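Local atomic coordinates of Non-structural protein 5 (PDB entry 2WA2), a protein that binds S-adenosylmethionine and, as the methyltransferase domain of a flavivirus NS5, probably methylates the viral RNA cap at guanine N7 and ribose 2'-O. Residues Ala35-Phe40 with Leu221-Thr226; Ala164-Arg169 with Asn195-Asp200; Thr172-Ile177 with Glu203-Met208; Gly215-Pro220 with Ser233-Asn238. The protein carries 4 engineered substitutions. One frame throughout, in Å; residues are numbered along the deposited sequence.

Interaction 1 of 4, residues Ala35-Phe40 with Leu221-Thr226; sequences AYRRRF and LSRNST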
# COMPACT_ATOMS: atom_id res chain seq x y z
N ALA A 35 21.72 6.69 -5.23
CA ALA A 35 22.13 5.65 -6.17
C ALA A 35 21.45 4.31 -5.83
O ALA A 35 20.97 3.61 -6.71
CB ALA A 35 23.64 5.47 -6.14
N TYR A 36 21.42 3.95 -4.55
CA TYR A 36 20.87 2.66 -4.16
C TYR A 36 19.38 2.53 -4.50
O TYR A 36 18.90 1.49 -4.99
CB TYR A 36 21.07 2.39 -2.65
CG TYR A 36 20.27 1.19 -2.17
CD1 TYR A 36 20.55 -0.07 -2.65
CD2 TYR A 36 19.25 1.32 -1.22
CE1 TYR A 36 19.82 -1.17 -2.23
CE2 TYR A 36 18.53 0.22 -0.78
CZ TYR A 36 18.82 -1.02 -1.29
OH TYR A 36 18.16 -2.14 -0.90
N ARG A 37 18.64 3.60 -4.23
CA ARG A 37 17.19 3.51 -4.23
C ARG A 37 16.59 3.22 -5.60
O ARG A 37 15.52 2.65 -5.65
CB ARG A 37 16.57 4.76 -3.61
CG ARG A 37 16.48 5.92 -4.55
CD ARG A 37 16.47 7.19 -3.80
NE ARG A 37 15.14 7.70 -3.56
CZ ARG A 37 14.69 8.84 -4.08
NH1 ARG A 37 15.45 9.56 -4.91
NH2 ARG A 37 13.47 9.25 -3.79
N ARG A 38 17.26 3.65 -6.68
CA ARG A 38 16.82 3.43 -8.07
C ARG A 38 17.46 2.22 -8.77
O ARG A 38 17.09 1.92 -9.90
CB ARG A 38 17.12 4.67 -8.93
CG ARG A 38 18.57 5.14 -8.80
CD ARG A 38 19.17 5.75 -10.07
NE ARG A 38 20.64 5.58 -10.02
CZ ARG A 38 21.52 6.56 -9.80
NH1 ARG A 38 21.11 7.82 -9.65
NH2 ARG A 38 22.83 6.28 -9.75
N ARG A 39 18.41 1.55 -8.12
CA ARG A 39 19.14 0.43 -8.73
C ARG A 39 18.22 -0.72 -9.14
O ARG A 39 17.61 -1.37 -8.29
CB ARG A 39 20.25 -0.05 -7.78
CG ARG A 39 21.43 -0.75 -8.44
CD ARG A 39 22.55 -1.00 -7.40
NE ARG A 39 23.24 0.25 -7.03
CZ ARG A 39 23.83 0.48 -5.85
NH1 ARG A 39 23.83 -0.45 -4.89
NH2 ARG A 39 24.42 1.66 -5.62
N PHE A 40 18.12 -0.95 -10.45
CA PHE A 40 17.25 -1.99 -11.04
C PHE A 40 15.75 -1.81 -10.82
O PHE A 40 14.97 -2.77 -10.94
CB PHE A 40 17.62 -3.38 -10.53
CG PHE A 40 18.97 -3.86 -10.95
CD1 PHE A 40 19.15 -4.42 -12.21
CD2 PHE A 40 20.04 -3.79 -10.07
CE1 PHE A 40 20.41 -4.90 -12.60
CE2 PHE A 40 21.31 -4.26 -10.44
CZ PHE A 40 21.49 -4.80 -11.72
N LEU A 221 8.24 -1.49 -9.36
CA LEU A 221 8.33 -0.03 -9.40
C LEU A 221 8.66 0.61 -8.04
O LEU A 221 9.07 1.77 -7.99
CB LEU A 221 7.02 0.57 -9.92
CG LEU A 221 6.67 0.28 -11.38
CD1 LEU A 221 5.22 0.57 -11.63
CD2 LEU A 221 7.46 1.19 -12.23
N SER A 222 8.43 -0.11 -6.94
CA SER A 222 8.82 0.45 -5.63
C SER A 222 10.32 0.64 -5.58
O SER A 222 11.08 -0.20 -6.06
CB SER A 222 8.41 -0.47 -4.49
OG SER A 222 7.01 -0.52 -4.35
N ARG A 223 10.76 1.73 -4.93
CA ARG A 223 12.19 2.03 -4.80
C ARG A 223 12.85 1.11 -3.78
O ARG A 223 12.20 0.57 -2.87
CB ARG A 223 12.40 3.48 -4.40
CG ARG A 223 11.95 4.50 -5.45
CD ARG A 223 12.53 5.85 -5.04
NE ARG A 223 12.06 6.95 -5.85
CZ ARG A 223 11.24 7.90 -5.42
NH1 ARG A 223 10.79 7.89 -4.17
NH2 ARG A 223 10.86 8.87 -6.25
N ASN A 224 14.16 0.93 -3.90
CA ASN A 224 14.84 0.00 -3.01
C ASN A 224 14.92 0.53 -1.58
O ASN A 224 15.16 -0.23 -0.65
CB ASN A 224 16.25 -0.31 -3.50
CG ASN A 224 16.27 -1.01 -4.88
OD1 ASN A 224 15.42 -1.85 -5.18
ND2 ASN A 224 17.26 -0.64 -5.70
N SER A 225 14.69 1.84 -1.43
CA SER A 225 14.69 2.50 -0.11
C SER A 225 13.40 2.30 0.70
O SER A 225 13.25 2.85 1.80
CB SER A 225 14.92 4.01 -0.33
OG SER A 225 14.04 4.44 -1.35
N THR A 226 12.44 1.53 0.14
CA THR A 226 11.28 1.13 0.93
C THR A 226 11.05 -0.37 0.76
O THR A 226 11.22 -0.87 -0.34
CB THR A 226 9.99 1.89 0.51
OG1 THR A 226 8.88 1.34 1.21
CG2 THR A 226 9.73 1.81 -1.02

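Interaction 2 of 4, residues Ala164-Arg169 with Asn195-Asp200; sequences AVEASR and NPYSCD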
# COMPACT_ATOMS: atom_id res chain seq x y z
N ALA A 164 10.48 0.00 14.06
CA ALA A 164 9.40 -0.21 15.07
C ALA A 164 8.29 0.83 14.95
O ALA A 164 7.11 0.51 15.15
CB ALA A 164 9.97 -0.25 16.50
N VAL A 165 8.65 2.08 14.58
CA VAL A 165 7.64 3.08 14.26
C VAL A 165 6.82 2.65 13.03
O VAL A 165 5.60 2.76 13.01
CB VAL A 165 8.26 4.50 14.01
CG1 VAL A 165 7.22 5.48 13.49
CG2 VAL A 165 8.92 5.04 15.27
N GLU A 166 7.52 2.20 11.99
CA GLU A 166 6.85 1.70 10.78
C GLU A 166 5.96 0.48 11.08
O GLU A 166 4.84 0.40 10.53
CB GLU A 166 7.87 1.37 9.69
CG GLU A 166 8.62 2.58 9.17
CD GLU A 166 9.59 2.24 8.04
OE1 GLU A 166 10.21 1.16 8.10
OE2 GLU A 166 9.72 3.04 7.11
N ALA A 167 6.48 -0.47 11.86
CA ALA A 167 5.64 -1.64 12.33
C ALA A 167 4.35 -1.18 13.02
O ALA A 167 3.27 -1.68 12.72
CB ALA A 167 6.44 -2.55 13.26
N SER A 168 4.45 -0.21 13.93
CA SER A 168 3.27 0.25 14.67
C SER A 168 2.24 0.88 13.74
O SER A 168 1.04 0.59 13.85
CB SER A 168 3.68 1.28 15.74
OG SER A 168 4.27 0.57 16.81
N ARG A 169 2.70 1.72 12.82
CA ARG A 169 1.77 2.33 11.86
C ARG A 169 1.16 1.31 10.93
O ARG A 169 -0.02 1.41 10.57
CB ARG A 169 2.48 3.39 11.01
CG ARG A 169 3.09 4.49 11.83
CD ARG A 169 3.91 5.35 10.93
NE ARG A 169 4.44 6.48 11.69
CZ ARG A 169 5.25 7.41 11.20
NH1 ARG A 169 5.63 7.39 9.92
NH2 ARG A 169 5.67 8.37 12.00
N ASN A 195 5.89 -1.82 6.48
CA ASN A 195 6.92 -2.70 7.04
C ASN A 195 6.32 -4.08 7.16
O ASN A 195 5.63 -4.36 8.16
CB ASN A 195 7.34 -2.20 8.44
CG ASN A 195 8.28 -3.16 9.18
OD1 ASN A 195 8.46 -4.32 8.78
ND2 ASN A 195 8.90 -2.67 10.25
N PRO A 196 6.54 -4.94 6.15
CA PRO A 196 5.98 -6.28 6.15
C PRO A 196 6.86 -7.34 6.81
O PRO A 196 6.41 -8.47 6.91
CB PRO A 196 5.88 -6.59 4.65
CG PRO A 196 7.08 -5.93 4.08
CD PRO A 196 7.28 -4.66 4.89
N TYR A 197 8.08 -6.99 7.24
CA TYR A 197 8.99 -8.01 7.82
C TYR A 197 8.95 -8.11 9.34
O TYR A 197 9.47 -9.06 9.91
CB TYR A 197 10.43 -7.80 7.35
CG TYR A 197 10.93 -6.40 7.60
CD1 TYR A 197 11.48 -6.04 8.82
CD2 TYR A 197 10.87 -5.46 6.59
CE1 TYR A 197 11.94 -4.75 9.04
CE2 TYR A 197 11.33 -4.18 6.78
CZ TYR A 197 11.84 -3.83 8.00
OH TYR A 197 12.27 -2.55 8.18
N SER A 198 8.33 -7.15 9.99
CA SER A 198 8.18 -7.17 11.43
C SER A 198 7.35 -8.41 11.83
O SER A 198 6.34 -8.74 11.16
CB SER A 198 7.52 -5.87 11.87
OG SER A 198 6.80 -6.02 13.07
N CYS A 199 7.76 -9.11 12.88
CA CYS A 199 7.04 -10.30 13.29
C CYS A 199 5.56 -10.05 13.58
O CYS A 199 4.73 -10.82 13.12
CB CYS A 199 7.70 -11.04 14.46
SG CYS A 199 6.78 -12.59 14.81
N ASP A 200 5.23 -8.99 14.34
CA ASP A 200 3.81 -8.69 14.62
C ASP A 200 3.00 -8.45 13.35
O ASP A 200 1.83 -8.87 13.25
CB ASP A 200 3.62 -7.53 15.62
CG ASP A 200 4.38 -6.28 15.25
OD1 ASP A 200 4.92 -6.17 14.12
OD2 ASP A 200 4.44 -5.37 16.12
O HOH W 1 10.90 -0.78 6.86

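Interaction 3 of 4, residues Thr172-Ile177 with Glu203-Met208; sequences TVLNVI and EALMKM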
# COMPACT_ATOMS: atom_id res chain seq x y z
N THR A 172 -1.57 -0.57 12.77
CA THR A 172 -2.75 0.26 12.83
C THR A 172 -3.57 0.22 11.55
O THR A 172 -4.78 0.06 11.61
CB THR A 172 -2.38 1.73 13.18
OG1 THR A 172 -1.84 1.75 14.50
CG2 THR A 172 -3.62 2.63 13.14
N VAL A 173 -2.91 0.36 10.41
CA VAL A 173 -3.59 0.25 9.10
C VAL A 173 -4.27 -1.11 8.92
O VAL A 173 -5.44 -1.19 8.55
CB VAL A 173 -2.62 0.52 7.94
CG1 VAL A 173 -3.23 0.20 6.57
CG2 VAL A 173 -2.15 1.99 7.97
N LEU A 174 -3.52 -2.19 9.18
CA LEU A 174 -4.08 -3.54 9.03
C LEU A 174 -5.32 -3.77 9.92
O LEU A 174 -6.31 -4.34 9.46
CB LEU A 174 -3.01 -4.59 9.29
CG LEU A 174 -1.86 -4.57 8.25
CD1 LEU A 174 -0.87 -5.69 8.51
CD2 LEU A 174 -2.37 -4.62 6.76
N ASN A 175 -5.25 -3.32 11.17
CA ASN A 175 -6.40 -3.40 12.07
C ASN A 175 -7.63 -2.63 11.52
O ASN A 175 -8.77 -3.12 11.55
CB ASN A 175 -6.01 -2.96 13.49
CG ASN A 175 -7.13 -3.15 14.48
OD1 ASN A 175 -7.68 -2.18 14.99
ND2 ASN A 175 -7.53 -4.41 14.71
N VAL A 176 -7.39 -1.44 10.98
CA VAL A 176 -8.46 -0.65 10.37
C VAL A 176 -9.04 -1.37 9.14
O VAL A 176 -10.27 -1.55 9.00
CB VAL A 176 -7.96 0.76 10.00
CG1 VAL A 176 -8.99 1.51 9.18
CG2 VAL A 176 -7.58 1.52 11.29
N ILE A 177 -8.16 -1.78 8.24
CA ILE A 177 -8.57 -2.48 7.03
C ILE A 177 -9.35 -3.77 7.36
O ILE A 177 -10.34 -4.05 6.70
CB ILE A 177 -7.35 -2.78 6.09
CG1 ILE A 177 -6.78 -1.48 5.51
CG2 ILE A 177 -7.70 -3.85 5.00
CD1 ILE A 177 -7.77 -0.56 4.78
N GLU A 203 2.41 -11.86 11.47
CA GLU A 203 1.29 -12.58 12.11
C GLU A 203 -0.08 -11.95 11.83
O GLU A 203 -1.06 -12.66 11.57
CB GLU A 203 1.53 -12.74 13.59
CG GLU A 203 2.72 -13.65 13.83
CD GLU A 203 2.90 -14.07 15.26
OE1 GLU A 203 2.42 -13.36 16.19
OE2 GLU A 203 3.55 -15.13 15.46
N ALA A 204 -0.13 -10.61 11.85
CA ALA A 204 -1.32 -9.88 11.43
C ALA A 204 -1.73 -10.18 9.99
O ALA A 204 -2.90 -10.39 9.74
CB ALA A 204 -1.12 -8.38 11.64
N LEU A 205 -0.77 -10.23 9.06
CA LEU A 205 -1.06 -10.51 7.66
C LEU A 205 -1.54 -11.95 7.46
O LEU A 205 -2.45 -12.18 6.67
CB LEU A 205 0.14 -10.24 6.76
CG LEU A 205 0.59 -8.79 6.58
CD1 LEU A 205 1.99 -8.79 5.99
CD2 LEU A 205 -0.42 -8.07 5.68
N MET A 206 -0.91 -12.89 8.16
CA MET A 206 -1.33 -14.30 8.05
C MET A 206 -2.78 -14.43 8.52
O MET A 206 -3.56 -15.19 7.95
CB MET A 206 -0.42 -15.24 8.86
CG MET A 206 1.05 -15.39 8.37
SD MET A 206 1.20 -15.85 6.63
CE MET A 206 0.88 -17.64 6.72
N LYS A 207 -3.12 -13.69 9.58
CA LYS A 207 -4.50 -13.72 10.12
C LYS A 207 -5.47 -13.13 9.11
O LYS A 207 -6.54 -13.67 8.88
CB LYS A 207 -4.62 -13.01 11.46
CG LYS A 207 -6.08 -12.71 11.91
CD LYS A 207 -6.10 -12.01 13.31
CE LYS A 207 -7.53 -11.92 13.86
NZ LYS A 207 -7.52 -11.41 15.31
N MET A 208 -5.11 -12.00 8.49
CA MET A 208 -5.95 -11.41 7.44
C MET A 208 -6.11 -12.34 6.26
O MET A 208 -7.19 -12.49 5.71
CB MET A 208 -5.35 -10.08 6.95
CG MET A 208 -5.55 -9.03 8.03
SD MET A 208 -4.71 -7.49 7.67
CE MET A 208 -5.90 -6.64 6.65

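Interaction 4 of 4, residues Gly215-Pro220 with Ser233-Asn238; sequences GLIRVP and SGIKNN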
# COMPACT_ATOMS: atom_id res chain seq x y z
N GLY A 215 -2.99 -12.17 -0.76
CA GLY A 215 -1.56 -12.46 -0.71
C GLY A 215 -0.80 -11.16 -0.61
O GLY A 215 -1.41 -10.08 -0.55
N LEU A 216 0.52 -11.25 -0.56
CA LEU A 216 1.33 -10.05 -0.38
C LEU A 216 2.32 -9.97 -1.51
O LEU A 216 3.09 -10.92 -1.76
CB LEU A 216 2.06 -10.08 0.99
CG LEU A 216 2.79 -8.78 1.33
CD1 LEU A 216 1.76 -7.72 1.78
CD2 LEU A 216 3.90 -8.98 2.42
N ILE A 217 2.34 -8.85 -2.21
CA ILE A 217 3.19 -8.73 -3.40
C ILE A 217 4.09 -7.49 -3.36
O ILE A 217 3.75 -6.48 -2.72
CB ILE A 217 2.36 -8.75 -4.73
CG1 ILE A 217 1.40 -7.54 -4.78
CG2 ILE A 217 1.62 -10.12 -4.88
CD1 ILE A 217 0.64 -7.33 -6.11
N ARG A 218 5.23 -7.61 -4.04
CA ARG A 218 6.16 -6.50 -4.21
C ARG A 218 5.99 -5.93 -5.62
O ARG A 218 6.12 -6.66 -6.60
CB ARG A 218 7.60 -6.99 -4.00
CG ARG A 218 8.69 -6.00 -4.42
CD ARG A 218 8.75 -4.88 -3.35
NE ARG A 218 9.90 -4.01 -3.58
CZ ARG A 218 10.29 -3.05 -2.76
NH1 ARG A 218 9.57 -2.76 -1.67
NH2 ARG A 218 11.38 -2.36 -3.05
N VAL A 219 5.71 -4.64 -5.72
CA VAL A 219 5.66 -3.97 -7.01
C VAL A 219 7.11 -3.58 -7.38
O VAL A 219 7.80 -2.94 -6.59
CB VAL A 219 4.75 -2.73 -6.93
CG1 VAL A 219 4.57 -2.11 -8.29
CG2 VAL A 219 3.39 -3.13 -6.32
N PRO A 220 7.60 -4.02 -8.55
CA PRO A 220 8.99 -3.76 -8.96
C PRO A 220 9.30 -2.29 -9.21
O PRO A 220 10.48 -1.90 -9.29
CB PRO A 220 9.15 -4.59 -10.25
CG PRO A 220 7.76 -4.81 -10.74
CD PRO A 220 6.89 -4.89 -9.51
N SER A 233 -6.19 -8.79 -2.92
CA SER A 233 -7.20 -9.84 -2.98
C SER A 233 -6.99 -10.80 -4.16
O SER A 233 -7.40 -11.94 -4.06
CB SER A 233 -8.61 -9.23 -3.05
OG SER A 233 -8.66 -8.22 -4.02
N GLY A 234 -6.36 -10.32 -5.24
CA GLY A 234 -6.34 -11.04 -6.53
C GLY A 234 -5.28 -12.12 -6.65
O GLY A 234 -5.40 -13.04 -7.49
N ILE A 235 -4.25 -12.03 -5.81
CA ILE A 235 -3.14 -12.98 -5.86
C ILE A 235 -3.08 -13.69 -4.51
O ILE A 235 -3.09 -13.03 -3.47
CB ILE A 235 -1.81 -12.25 -6.22
CG1 ILE A 235 -1.94 -11.67 -7.64
CG2 ILE A 235 -0.57 -13.20 -6.09
CD1 ILE A 235 -0.88 -10.65 -8.06
N LYS A 236 -3.03 -15.02 -4.52
CA LYS A 236 -2.95 -15.80 -3.30
C LYS A 236 -1.58 -16.46 -3.20
O LYS A 236 -1.25 -17.32 -4.02
CB LYS A 236 -4.03 -16.89 -3.28
CG LYS A 236 -5.42 -16.37 -3.07
CD LYS A 236 -6.44 -17.49 -3.27
CE LYS A 236 -7.51 -17.45 -2.19
NZ LYS A 236 -7.03 -17.99 -0.88
N ASN A 237 -0.75 -16.01 -2.26
CA ASN A 237 0.63 -16.49 -2.20
C ASN A 237 1.15 -16.71 -0.80
O ASN A 237 0.41 -16.61 0.19
CB ASN A 237 1.58 -15.62 -3.05
CG ASN A 237 1.74 -14.21 -2.50
OD1 ASN A 237 1.18 -13.89 -1.45
ND2 ASN A 237 2.52 -13.36 -3.20
N ASN A 238 2.41 -17.12 -0.75
CA ASN A 238 3.12 -17.41 0.47
C ASN A 238 3.71 -16.09 0.99
O ASN A 238 4.77 -15.64 0.53
CB ASN A 238 4.22 -18.43 0.13
CG ASN A 238 5.17 -18.67 1.26
OD1 ASN A 238 4.98 -18.20 2.38
ND2 ASN A 238 6.23 -19.43 0.96

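Interaction 1 of 4, residues Ala35-Phe40 with Leu221-Thr226
With CG anti to the carbonyl carbon (chi1 -62°), Asn224 brings its amide to the carbonyls of Tyr36 and Arg39, while Tyr36, its CG anti to the backbone N (chi1 169°), lays a ring face over the Asn224 CB. That CB sits 3.8 Å from the centroid of the Tyr36 ring, a CH-pi contact displaced toward the ring's rim. The amide nitrogen spends both hydrogens on two carbonyls, Tyr36 O in helix 30-38 and Arg39 O in the loop that follows: ND2 of Asn224 donates almost straight to Tyr36 O at 2.8 Å, nearly head-on to that carbonyl, and to Arg39 O at 2.7 Å, in the carbonyl plane on a lone pair. Both acceptors lie close to the amide plane, which fixes the rotation of the group. Tyr36 O also accepts from Arg39 N. The backbone joins in through Asn224 N, which donates to Arg37 O at 2.8 Å. Thus a type I beta turn, Arg223 to Thr226, in the loop between strands 215-217 and 229-232 of the FtsJ-like methyltransferase fold, binds the C-terminal part of a helix from the N-terminal part of the chain. Helix 239-254 also takes part: Asn224 OD1 accepts from Arg253 NH1, and Tyr36 OH bonds to Leu250 O. Elsewhere in the contact, Arg37 and Arg223 run side by side, their guanidinium planes 38° apart, with Arg37 NH2 over the centre of the Arg223 group and 3.0 Å from its NH1. Neither can accept from the other, so this like-charged pair is probably unfavourable in itself. Beside it, Ser225 OG touches Arg37 CB at 3.4 Å.

Interaction 2 of 4, residues Ala164-Arg169 with Asn195-Asp200
Asn195 CB meets Glu166 CB at 3.8 Å, and from there the two side chains part: the glutamate extends past the asparagine toward the Tyr197 hydroxyl, while the asparagine amide turns back along the helix. Its ND2 passes 3.6 Å from Ala167 N and donates to Ala163 O. The other end of the amide serves its own loop. OD1 of Asn195 accepts from Ser198 N at 3.1 Å, an Asx motif, and more weakly from Tyr197 N; it also lies over the centre of the Tyr197 ring, 3.2 Å above the plane. With CG anti to the backbone N (chi1 173°), Asn195 can thus reach the helix with one amide atom and brace the turn with the other. The Ala167 methyl is met by Ser198, whose CB lies 3.8 Å from Ala167 CB, next to the start of helix 199-212, where Ser198 holds the N-cap position. No direct hydrogen bond crosses between the two segments; a water hydrogen-bonded to Tyr197 OH at 2.6 Å also lies by Glu166 OE1, at a doubtfully short distance. The glutamate carboxylate is further engaged by a salt bridge to Lys22 and by Asn160 N, which should stabilise its negative charge. The contact seats the turn that links strand 188-193 to helix 199-212 against the first turns of helix 163-183, with helices 14-27 and 239-254 packing on Tyr197.

Interaction 3 of 4, residues Thr172-Ile177 with Glu203-Met208
Two neighbouring helices of the Rossmann-like methyltransferase fold, 163-183 and 199-212, lie nearly parallel here, joined in the chain through strand 188-193. Their axes come within 10.6 Å and cross at 16°, a separation bridged by apolar side chains. Leu174 is the main bridge from residues 172-177, and its two methyls divide the work. CD1 points at the opposite helix, 3.7 Å from Leu205 CD2 and 4.1 Å from the Ala204 methyl, CB, whereas CD2 lies on the thioether side, 3.8 Å from Met208 SD. Met208 crosses in the other direction. Its extended chain from CA to SD sets the sulfur against Leu174 CB, and the bend at chi3 (85°) then turns the terminal methyl on to the first helix. The two leucines meet at a slant, while Met208 and Ile177 lie roughly perpendicular. On the sheet side, Leu205 packs on Val193 of strand 188-193, and Ile177 on Val191 of that strand and Val152 of strand 151-154, so the interface continues into the core between helices and sheet. At its far end the Met208 CE methyl is lodged 3.7 Å from both Leu174 O and Ile177 CG2.

Interaction 4 of 4, residues Gly215-Pro220 with Ser233-Asn238
Two hydrogen bonds join Asn237 to Leu216, both pairing the Asn237 side-chain amide with the backbone of Leu216. Leu216 N donates to Asn237 OD1 at 2.9 Å, and Asn237 ND2 donates back to Leu216 O, also at 2.9 Å, so the amide engages the N-H and C=O of one residue. The two bonds differ in approach: the donor to OD1 is tilted only 17° from the amide carbonyl plane, whereas ND2 stands well above the carbonyl plane of Leu216, 50° out of it. A chi1 of 67°, with CG tucked between the backbone N and carbonyl carbon, folds the Asn237 amide back toward the strand. The same OD1 of Asn237 lies 3.2 Å from Gly215 CA. Apolar contact comes from the isoleucines: Ile217 CG2 sits 4.0 Å from Ile235 CG2, the two side chains crossing at about a right angle. Ile217 CG2 also lies beside Asn237 ND2. Strand 215-217 is an outermost strand in the sheet of this FtsJ-like fold, paired in its backbone with antiparallel strand 229-232; just before helix 239-254, the Asn237 amide takes up N-H and C=O at that outer edge, much as a further strand would, though with ND2 well out of the carbonyl plane.

Interactions 2 and 3 both involve helices 163-183 and 199-212, interaction 2 mostly through the turn leading into the second, and both are buried. Interaction 2, near the helix starts, is mixed, with a water between the segments and an amide held by backbone atoms; interaction 3, about two turns on, is purely apolar. Interactions 1 and 4 are partly buried and rely on an asparagine amide binding backbone groups: near a helix end in the first, at the sheet edge in the second. They also touch, through Arg218, which donates to Thr226 O. Leu216 of interaction 4 packs on Pro196 of interaction 2 and Leu205 of interaction 3, whereas interactions 1 and 3 lie on opposite sides of the chain's centre.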